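Local coordinates for protein probable oxidoreductase (Pseudomonas aeruginosa, PDB 4B7C) that is probably an NADP-dependent oxidoreductase of the medium-chain dehydrogenase/reductase family, with a GroES-like N-terminal domain and a Rossmann-fold cofactor domain, at residues Q10-Q15 with S27-P32. Residues are numbered along the deposited sequence; the frame is centred on the assembly and turned at random.
Sequences QYQLAQ and SFVETP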
ATOM      1  N   GLN B  10       4.338  40.189  -7.726  1.00 43.11           N
ATOM      2  CA  GLN B  10       3.773  38.851  -7.584  1.00 43.90           C
ATOM      3  C   GLN B  10       3.890  38.048  -8.868  1.00 43.65           C
ATOM      4  O   GLN B  10       3.726  38.583  -9.966  1.00 43.71           O
ATOM      5  CB  GLN B  10       2.293  38.922  -7.244  1.00 46.24           C
ATOM      6  CG  GLN B  10       1.905  39.808  -6.088  1.00 51.42           C
ATOM      7  CD  GLN B  10       0.398  39.779  -5.891  1.00 53.11           C
ATOM      8  OE1 GLN B  10      -0.358  39.959  -6.844  1.00 57.95           O
ATOM      9  NE2 GLN B  10      -0.044  39.495  -4.667  1.00 51.29           N
ATOM     10  N   TYR B  11       4.155  36.762  -8.716  1.00 40.50           N
ATOM     11  CA  TYR B  11       3.984  35.822  -9.811  1.00 41.27           C
ATOM     12  C   TYR B  11       2.646  35.129  -9.651  1.00 41.76           C
ATOM     13  O   TYR B  11       2.410  34.427  -8.663  1.00 38.33           O
ATOM     14  CB  TYR B  11       5.105  34.800  -9.879  1.00 40.91           C
ATOM     15  CG  TYR B  11       6.259  35.267 -10.706  1.00 43.31           C
ATOM     16  CD1 TYR B  11       6.155  35.344 -12.094  1.00 44.02           C
ATOM     17  CD2 TYR B  11       7.462  35.635 -10.111  1.00 44.61           C
ATOM     18  CE1 TYR B  11       7.219  35.772 -12.865  1.00 45.16           C
ATOM     19  CE2 TYR B  11       8.524  36.074 -10.872  1.00 46.35           C
ATOM     20  CZ  TYR B  11       8.397  36.139 -12.252  1.00 47.03           C
ATOM     21  OH  TYR B  11       9.451  36.576 -13.003  1.00 46.16           O
ATOM     22  N   GLN B  12       1.768  35.359 -10.622  1.00 41.67           N
ATOM     23  CA  GLN B  12       0.458  34.723 -10.639  1.00 43.83           C
ATOM     24  C   GLN B  12       0.464  33.549 -11.601  1.00 44.88           C
ATOM     25  O   GLN B  12       1.214  33.537 -12.570  1.00 44.26           O
ATOM     26  CB  GLN B  12      -0.623  35.703 -11.056  1.00 43.41           C
ATOM     27  CG  GLN B  12      -0.779  36.880 -10.119  1.00 44.91           C
ATOM     28  CD  GLN B  12      -1.763  37.912 -10.635  1.00 45.90           C
ATOM     29  OE1 GLN B  12      -2.240  37.820 -11.765  1.00 46.20           O
ATOM     30  NE2 GLN B  12      -2.064  38.913  -9.809  1.00 45.01           N
ATOM     31  N   LEU B  13      -0.363  32.551 -11.308  1.00 45.03           N
ATOM     32  CA  LEU B  13      -0.562  31.436 -12.232  1.00 43.58           C
ATOM     33  C   LEU B  13      -1.424  31.925 -13.392  1.00 44.56           C
ATOM     34  O   LEU B  13      -2.573  32.321 -13.197  1.00 45.57           O
ATOM     35  CB  LEU B  13      -1.212  30.243 -11.537  1.00 42.11           C
ATOM     36  CG  LEU B  13      -1.395  28.975 -12.385  1.00 39.36           C
ATOM     37  CD1 LEU B  13      -0.042  28.384 -12.755  1.00 34.93           C
ATOM     38  CD2 LEU B  13      -2.266  27.962 -11.657  1.00 37.47           C
ATOM     39  N   ALA B  14      -0.855  31.891 -14.594  1.00 45.14           N
ATOM     40  CA  ALA B  14      -1.482  32.496 -15.778  1.00 48.89           C
ATOM     41  C   ALA B  14      -2.222  31.452 -16.614  1.00 47.41           C
ATOM     42  O   ALA B  14      -3.320  31.695 -17.099  1.00 46.26           O
ATOM     43  CB  ALA B  14      -0.436  33.195 -16.629  1.00 48.22           C
ATOM     44  N   GLN B  15      -1.592  30.297 -16.795  1.00 52.52           N
ATOM     45  CA  GLN B  15      -2.231  29.178 -17.493  1.00 56.22           C
ATOM     46  C   GLN B  15      -1.691  27.845 -16.992  1.00 57.63           C
ATOM     47  O   GLN B  15      -0.513  27.731 -16.625  1.00 59.92           O
ATOM     48  CB  GLN B  15      -2.044  29.283 -19.017  1.00 58.95           C
ATOM     49  CG  GLN B  15      -0.599  29.362 -19.478  1.00 61.92           C
ATOM     50  CD  GLN B  15      -0.447  29.437 -21.008  1.00 65.25           C
ATOM     51  OE1 GLN B  15      -1.284  30.009 -21.729  1.00 68.25           O
ATOM     52  NE2 GLN B  15       0.625  28.833 -21.509  1.00 67.12           N
ATOM     53  N   SER B  27       2.434  34.885 -14.785  1.00 47.52           N
ATOM     54  CA  SER B  27       2.394  36.321 -15.097  1.00 50.58           C
ATOM     55  C   SER B  27       3.043  37.119 -13.967  1.00 51.01           C
ATOM     56  O   SER B  27       2.673  36.980 -12.797  1.00 48.25           O
ATOM     57  CB  SER B  27       0.964  36.834 -15.357  1.00 54.76           C
ATOM     58  OG  SER B  27       0.397  36.186 -16.474  1.00 62.18           O
ATOM     59  N   PHE B  28       4.002  37.962 -14.333  1.00 50.15           N
ATOM     60  CA  PHE B  28       4.678  38.829 -13.386  1.00 52.13           C
ATOM     61  C   PHE B  28       3.923  40.142 -13.256  1.00 52.45           C
ATOM     62  O   PHE B  28       3.853  40.935 -14.196  1.00 52.67           O
ATOM     63  CB  PHE B  28       6.120  39.056 -13.821  1.00 55.46           C
ATOM     64  CG  PHE B  28       6.989  39.583 -12.737  1.00 58.16           C
ATOM     65  CD1 PHE B  28       6.893  39.059 -11.457  1.00 60.91           C
ATOM     66  CD2 PHE B  28       7.903  40.577 -12.994  1.00 60.44           C
ATOM     67  CE1 PHE B  28       7.677  39.535 -10.440  1.00 60.69           C
ATOM     68  CE2 PHE B  28       8.702  41.064 -11.983  1.00 62.48           C
ATOM     69  CZ  PHE B  28       8.588  40.544 -10.704  1.00 61.70           C
ATOM     70  N   VAL B  29       3.308  40.358 -12.098  1.00 51.58           N
ATOM     71  CA  VAL B  29       2.401  41.492 -11.923  1.00 52.15           C
ATOM     72  C   VAL B  29       2.810  42.377 -10.731  1.00 55.25           C
ATOM     73  O   VAL B  29       3.351  41.907  -9.723  1.00 57.29           O
ATOM     74  CB  VAL B  29       0.909  41.062 -11.908  1.00 52.33           C
ATOM     75  CG1 VAL B  29       0.024  42.251 -11.572  1.00 57.25           C
ATOM     76  CG2 VAL B  29       0.534  40.477 -13.260  1.00 51.61           C
ATOM     77  N   GLU B  30       2.590  43.677 -10.885  1.00 55.32           N
ATOM     78  CA  GLU B  30       2.840  44.634  -9.818  1.00 56.28           C
ATOM     79  C   GLU B  30       1.521  45.060  -9.215  1.00 55.78           C
ATOM     80  O   GLU B  30       0.633  45.546  -9.915  1.00 54.97           O
ATOM     81  CB  GLU B  30       3.590  45.856 -10.337  1.00 58.95           C
ATOM     82  CG  GLU B  30       4.999  45.538 -10.807  1.00 61.76           C
ATOM     83  CD  GLU B  30       5.784  46.765 -11.227  1.00 63.91           C
ATOM     84  OE1 GLU B  30       5.215  47.881 -11.228  1.00 65.06           O
ATOM     85  OE2 GLU B  30       6.970  46.599 -11.571  1.00 65.75           O
ATOM     86  N   THR B  31       1.400  44.873  -7.906  1.00 55.44           N
ATOM     87  CA  THR B  31       0.170  45.164  -7.189  1.00 56.11           C
ATOM     88  C   THR B  31       0.464  46.140  -6.056  1.00 54.10           C
ATOM     89  O   THR B  31       1.504  46.040  -5.398  1.00 55.26           O
ATOM     90  CB  THR B  31      -0.428  43.878  -6.602  1.00 58.93           C
ATOM     91  OG1 THR B  31      -0.581  42.908  -7.651  1.00 61.98           O
ATOM     92  CG2 THR B  31      -1.800  44.148  -5.978  1.00 60.32           C
ATOM     93  N   PRO B  32      -0.459  47.080  -5.802  1.00 55.93           N
ATOM     94  CA  PRO B  32      -0.221  47.955  -4.659  1.00 57.85           C
ATOM     95  C   PRO B  32      -0.260  47.184  -3.345  1.00 55.29           C
ATOM     96  O   PRO B  32      -1.142  46.351  -3.132  1.00 52.90           O
ATOM     97  CB  PRO B  32      -1.374  48.973  -4.717  1.00 59.04           C
ATOM     98  CG  PRO B  32      -2.050  48.769  -6.026  1.00 59.77           C
ATOM     99  CD  PRO B  32      -1.718  47.389  -6.495  1.00 57.12           C
TER
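Strands 7-13 and 26-32 form a two-stranded antiparallel beta hairpin at the surface of the chain, where the rings of Tyr11 and Phe28 stack and four backbone hydrogen bonds join the two strands. Gln10 pairs with Val29 through both backbone groups, with Val29 N to Gln10 O at 2.8 Å. Gln12 pairs with Ser27 in the same way. Between these two hydrogen-bonded pairs, Tyr11 and Phe28 make the non-hydrogen-bonded pair, with CA atoms 4.7 Å apart. Their rings form an offset stack, with centroids 4.4 Å apart and planes at 27°. Phe28 CD1 sits over the centre of the Tyr11 ring and comes to 3.4 Å from Tyr11 CZ. Phe28 CG lies anti to its backbone N (chi1 -163°), which brings the ring across that face. Tyr11 OH is hydrogen-bonded to Glu314 O, and Phe316 meets the tyrosine ring at about 45°.

Gln10, Gln12, Ser27 and Val29 line the other face. Here the Gln10 chain, extended beyond CG, brings OE1 to Thr31, and Thr31 OG1 donates to Gln10 OE1 at 3.1 Å. The donor stands above the amide plane, off the oxygen lone pairs. Gln10 NE2 is hydrogen-bonded to Gln103 OE1, so both ends of the amide are held. Where strand 7-13 ends, Ala14 CB touches Ser27 OG at 3.1 Å. The alternation of hydrogen-bonded and non-hydrogen-bonded pairs defines an antiparallel strand pair, and the Tyr11-Phe28 stack is a feature of this one, within the GroES-like N-terminal domain.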